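Local atomic coordinates of free methionine-R-sulfoxide reductase (Saccharomyces cerevisiae, PDB entry 1F5M), a protein that reduces the R-enantiomer of free methionine sulfoxide to methionine, with thioredoxin as reductant, and takes part in protection against oxidative stress. Residues N65-T79 and L82-F96. Sequence-based numbering, arbitrary orientation.
Sequences NWAGFYVTQASEENT and LGPFQGKVACQMIQF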
# COMPACT_ATOMS: atom_id res chain seq x y z
N ASN B 65 -0.99 -12.68 -4.89
CA ASN B 65 0.26 -12.23 -4.31
C ASN B 65 0.46 -10.74 -4.53
O ASN B 65 1.43 -10.16 -4.05
CB ASN B 65 1.50 -13.00 -4.82
CG ASN B 65 1.57 -13.12 -6.34
OD1 ASN B 65 0.64 -13.59 -6.99
ND2 ASN B 65 2.71 -12.74 -6.91
N TRP B 66 -0.45 -10.09 -5.24
CA TRP B 66 -0.28 -8.66 -5.41
C TRP B 66 -1.57 -8.04 -5.82
O TRP B 66 -2.31 -8.62 -6.65
CB TRP B 66 0.75 -8.38 -6.47
CG TRP B 66 1.49 -7.11 -6.29
CD1 TRP B 66 2.63 -6.94 -5.55
CD2 TRP B 66 1.22 -5.85 -6.91
NE1 TRP B 66 3.09 -5.67 -5.68
CE2 TRP B 66 2.25 -4.96 -6.50
CE3 TRP B 66 0.22 -5.37 -7.76
CZ2 TRP B 66 2.32 -3.64 -6.91
CZ3 TRP B 66 0.29 -4.04 -8.19
CH2 TRP B 66 1.34 -3.19 -7.76
N ALA B 67 -1.90 -6.89 -5.21
CA ALA B 67 -3.10 -6.18 -5.60
C ALA B 67 -2.77 -4.75 -5.41
O ALA B 67 -2.51 -4.29 -4.27
CB ALA B 67 -4.33 -6.60 -4.74
N GLY B 68 -2.81 -4.00 -6.51
CA GLY B 68 -2.44 -2.61 -6.39
C GLY B 68 -2.62 -1.78 -7.62
O GLY B 68 -3.35 -2.14 -8.55
N PHE B 69 -1.91 -0.65 -7.64
CA PHE B 69 -2.03 0.32 -8.73
C PHE B 69 -0.74 0.93 -9.29
O PHE B 69 0.29 0.99 -8.59
CB PHE B 69 -2.86 1.54 -8.29
CG PHE B 69 -4.23 1.20 -7.73
CD1 PHE B 69 -4.37 0.74 -6.40
CD2 PHE B 69 -5.36 1.26 -8.56
CE1 PHE B 69 -5.62 0.32 -5.92
CE2 PHE B 69 -6.62 0.83 -8.07
CZ PHE B 69 -6.74 0.36 -6.76
N TYR B 70 -0.86 1.41 -10.55
CA TYR B 70 0.20 2.18 -11.23
C TYR B 70 -0.57 3.40 -11.71
O TYR B 70 -1.75 3.30 -11.98
CB TYR B 70 0.79 1.45 -12.42
CG TYR B 70 1.84 0.44 -12.01
CD1 TYR B 70 1.47 -0.83 -11.55
CD2 TYR B 70 3.20 0.78 -12.01
CE1 TYR B 70 2.42 -1.72 -11.10
CE2 TYR B 70 4.17 -0.13 -11.55
CZ TYR B 70 3.77 -1.37 -11.10
OH TYR B 70 4.72 -2.29 -10.64
N VAL B 71 0.07 4.56 -11.83
CA VAL B 71 -0.67 5.73 -12.24
C VAL B 71 0.19 6.41 -13.27
O VAL B 71 1.41 6.32 -13.23
CB VAL B 71 -0.91 6.70 -11.04
CG1 VAL B 71 -1.71 5.98 -9.91
CG2 VAL B 71 0.43 7.20 -10.52
N THR B 72 -0.45 7.07 -14.21
CA THR B 72 0.27 7.71 -15.29
C THR B 72 1.08 8.85 -14.72
O THR B 72 0.57 9.68 -13.97
CB THR B 72 -0.71 8.18 -16.39
OG1 THR B 72 -1.48 7.05 -16.83
CG2 THR B 72 0.03 8.77 -17.60
N GLN B 73 2.37 8.85 -15.02
CA GLN B 73 3.25 9.90 -14.55
C GLN B 73 2.72 11.22 -15.11
O GLN B 73 2.43 11.32 -16.31
CB GLN B 73 4.68 9.67 -15.05
CG GLN B 73 5.62 10.79 -14.63
CD GLN B 73 7.02 10.63 -15.21
OE1 GLN B 73 7.19 10.07 -16.31
NE2 GLN B 73 8.02 11.13 -14.50
N ALA B 74 2.59 12.23 -14.24
CA ALA B 74 2.11 13.54 -14.68
C ALA B 74 3.08 14.08 -15.74
O ALA B 74 2.68 14.50 -16.82
CB ALA B 74 2.04 14.50 -13.51
N SER B 75 4.36 14.05 -15.40
CA SER B 75 5.40 14.52 -16.28
C SER B 75 5.39 13.83 -17.65
O SER B 75 5.82 14.44 -18.64
CB SER B 75 6.77 14.32 -15.59
OG SER B 75 7.83 14.26 -16.54
N GLU B 76 4.92 12.59 -17.74
CA GLU B 76 4.89 11.88 -19.02
C GLU B 76 3.68 10.94 -19.18
O GLU B 76 3.62 9.88 -18.55
CB GLU B 76 6.19 11.08 -19.19
CG GLU B 76 6.69 11.03 -20.63
CD GLU B 76 5.73 10.29 -21.58
OE1 GLU B 76 5.45 9.09 -21.32
OE2 GLU B 76 5.27 10.91 -22.58
N GLU B 77 2.72 11.32 -20.03
CA GLU B 77 1.50 10.53 -20.21
C GLU B 77 1.63 9.23 -21.02
O GLU B 77 0.64 8.79 -21.62
CB GLU B 77 0.38 11.38 -20.83
CG GLU B 77 -0.06 12.64 -20.04
CD GLU B 77 0.44 12.70 -18.58
OE1 GLU B 77 1.65 12.96 -18.37
OE2 GLU B 77 -0.39 12.50 -17.64
N ASN B 78 2.83 8.66 -21.04
CA ASN B 78 3.11 7.39 -21.72
C ASN B 78 3.92 6.52 -20.78
O ASN B 78 4.56 5.55 -21.20
CB ASN B 78 3.92 7.59 -23.00
CG ASN B 78 3.05 7.56 -24.25
OD1 ASN B 78 2.26 6.62 -24.46
ND2 ASN B 78 3.19 8.58 -25.09
N THR B 79 3.89 6.87 -19.50
CA THR B 79 4.62 6.12 -18.50
C THR B 79 3.76 5.92 -17.25
O THR B 79 2.98 6.79 -16.90
CB THR B 79 5.91 6.88 -18.16
OG1 THR B 79 6.75 6.82 -19.31
CG2 THR B 79 6.64 6.26 -16.99
N LEU B 82 4.69 3.37 -10.12
CA LEU B 82 4.18 2.51 -9.04
C LEU B 82 3.39 3.33 -8.00
O LEU B 82 3.90 4.34 -7.49
CB LEU B 82 5.35 1.84 -8.31
CG LEU B 82 5.19 0.43 -7.71
CD1 LEU B 82 6.07 0.29 -6.49
CD2 LEU B 82 3.79 0.11 -7.40
N GLY B 83 2.16 2.87 -7.70
CA GLY B 83 1.28 3.49 -6.71
C GLY B 83 1.05 2.50 -5.58
O GLY B 83 1.78 1.50 -5.49
N PRO B 84 0.07 2.74 -4.68
CA PRO B 84 -0.25 1.86 -3.54
C PRO B 84 -0.60 0.43 -3.90
O PRO B 84 -1.33 0.15 -4.90
CB PRO B 84 -1.42 2.57 -2.85
CG PRO B 84 -1.20 4.02 -3.19
CD PRO B 84 -0.77 3.94 -4.67
N PHE B 85 -0.12 -0.49 -3.07
CA PHE B 85 -0.39 -1.89 -3.33
C PHE B 85 -0.26 -2.74 -2.08
O PHE B 85 0.33 -2.33 -1.08
CB PHE B 85 0.61 -2.44 -4.37
CG PHE B 85 2.05 -2.56 -3.87
CD1 PHE B 85 2.48 -3.70 -3.16
CD2 PHE B 85 2.95 -1.52 -4.06
CE1 PHE B 85 3.81 -3.79 -2.64
CE2 PHE B 85 4.28 -1.58 -3.56
CZ PHE B 85 4.71 -2.73 -2.85
N GLN B 86 -0.85 -3.92 -2.14
CA GLN B 86 -0.70 -4.93 -1.07
C GLN B 86 0.10 -6.04 -1.74
O GLN B 86 -0.19 -6.48 -2.88
CB GLN B 86 -2.04 -5.51 -0.58
CG GLN B 86 -3.05 -4.52 -0.09
CD GLN B 86 -2.59 -3.81 1.19
OE1 GLN B 86 -2.73 -2.59 1.29
NE2 GLN B 86 -2.08 -4.56 2.15
N GLY B 87 1.12 -6.54 -1.06
CA GLY B 87 1.93 -7.61 -1.65
C GLY B 87 3.43 -7.37 -1.52
O GLY B 87 3.87 -6.59 -0.68
N LYS B 88 4.24 -8.05 -2.34
CA LYS B 88 5.67 -7.88 -2.26
C LYS B 88 6.15 -6.73 -3.12
O LYS B 88 5.43 -6.33 -4.02
CB LYS B 88 6.37 -9.17 -2.65
CG LYS B 88 6.01 -10.31 -1.74
CD LYS B 88 6.64 -11.57 -2.25
CE LYS B 88 6.47 -12.70 -1.22
NZ LYS B 88 7.01 -13.96 -1.80
N VAL B 89 7.34 -6.20 -2.81
CA VAL B 89 7.99 -5.11 -3.55
C VAL B 89 7.86 -5.33 -5.09
O VAL B 89 7.97 -6.45 -5.59
CB VAL B 89 9.48 -5.02 -3.06
CG1 VAL B 89 10.34 -4.20 -3.99
CG2 VAL B 89 9.48 -4.36 -1.63
N ALA B 90 7.63 -4.24 -5.82
CA ALA B 90 7.37 -4.29 -7.24
C ALA B 90 8.12 -3.25 -8.07
O ALA B 90 8.71 -2.31 -7.52
CB ALA B 90 5.87 -4.09 -7.46
N CYS B 91 8.05 -3.43 -9.39
CA CYS B 91 8.69 -2.57 -10.37
C CYS B 91 8.17 -1.13 -10.21
O CYS B 91 6.97 -0.91 -10.00
CB CYS B 91 8.40 -3.10 -11.79
SG CYS B 91 8.44 -4.91 -12.04
N GLN B 92 9.08 -0.16 -10.28
CA GLN B 92 8.78 1.25 -10.08
C GLN B 92 8.18 2.00 -11.27
O GLN B 92 7.43 2.99 -11.10
CB GLN B 92 10.06 1.98 -9.63
CG GLN B 92 10.75 1.33 -8.44
CD GLN B 92 11.88 0.40 -8.81
OE1 GLN B 92 11.79 -0.35 -9.81
NE2 GLN B 92 12.96 0.44 -8.03
N MET B 93 8.48 1.55 -12.48
CA MET B 93 7.96 2.27 -13.61
C MET B 93 7.73 1.29 -14.73
O MET B 93 8.48 0.34 -14.86
CB MET B 93 9.02 3.33 -14.03
CG MET B 93 8.73 4.10 -15.29
SD MET B 93 10.00 5.42 -15.52
CE MET B 93 9.99 6.24 -13.79
N ILE B 94 6.66 1.49 -15.49
CA ILE B 94 6.37 0.64 -16.64
C ILE B 94 6.02 1.55 -17.82
O ILE B 94 5.27 2.52 -17.66
CB ILE B 94 5.20 -0.30 -16.38
CG1 ILE B 94 5.58 -1.28 -15.27
CG2 ILE B 94 4.90 -1.17 -17.68
CD1 ILE B 94 4.39 -1.98 -14.65
N GLN B 95 6.57 1.24 -19.00
CA GLN B 95 6.34 2.05 -20.19
C GLN B 95 5.07 1.54 -20.90
O GLN B 95 4.83 0.32 -20.96
CB GLN B 95 7.58 1.93 -21.08
CG GLN B 95 7.97 3.19 -21.83
CD GLN B 95 7.88 4.42 -20.96
OE1 GLN B 95 8.56 4.54 -19.93
NE2 GLN B 95 7.02 5.36 -21.37
N PHE B 96 4.24 2.46 -21.40
CA PHE B 96 2.99 2.09 -22.09
C PHE B 96 3.38 1.14 -23.21
O PHE B 96 4.49 1.22 -23.75
CB PHE B 96 2.28 3.31 -22.69
CG PHE B 96 1.39 4.05 -21.73
CD1 PHE B 96 1.82 4.30 -20.43
CD2 PHE B 96 0.17 4.60 -22.17
CE1 PHE B 96 1.07 5.08 -19.57
CE2 PHE B 96 -0.58 5.39 -21.32
CZ PHE B 96 -0.13 5.64 -20.01
O HOH W 1 4.05 -9.90 -4.96
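Ala67 and Gln86 form an antiparallel hydrogen-bonded pair, Ala67 N to Gln86 O at 2.9 Å and Gln86 N to Ala67 O at 2.7 Å, in the hairpin of strands 66-72 and 82-85, whose short axes pass 4.4 Å apart, with their N-to-C directions 156° apart; a beta bulge then shifts the register by one between Gly68 and Tyr70. Gly68 is paired with Phe85 across the strands (non-hydrogen-bonded pair, CA to CA 3.8 Å), where a CB would clash with Phe85 CB. On the face shared by Trp66, Tyr70, Leu82 and Phe85, the indole takes Phe85 CB over its six-membered ring, 3.7 Å from the centroid. The five-membered ring of Trp66 and the Phe85 ring are nearly parallel, their planes 17° apart, but slid so that they barely overlap. CG of Trp66 stands anti to the backbone N (chi1 -151°), which turns the indole toward residues 88-90; there NE1 makes a weak, bent bond of 2.9 Å to Lys88 O, and Ala90 CB packs against CZ2. With an alanine here, Phe85 would probably lose the indole it packs against, and Lys88 O this donor. The Tyr70 ring lies between Leu82 CD2 on one face and Ile94 CD1 on the other, while its OH donates to Cys91 O at 2.7 Å. Farther along, Asn78 CA sits over the centre of the Phe96 ring, and Phe96 N bonds to Asn78 O. Cys91 is disulfide-bonded to Cys125, which also touches Tyr70 and Ala90. Tyr70 through its OH, and Trp66 more weakly through NE1, thus join the loop carrying this disulfide to a largely apolar face of the GAF-domain sheet.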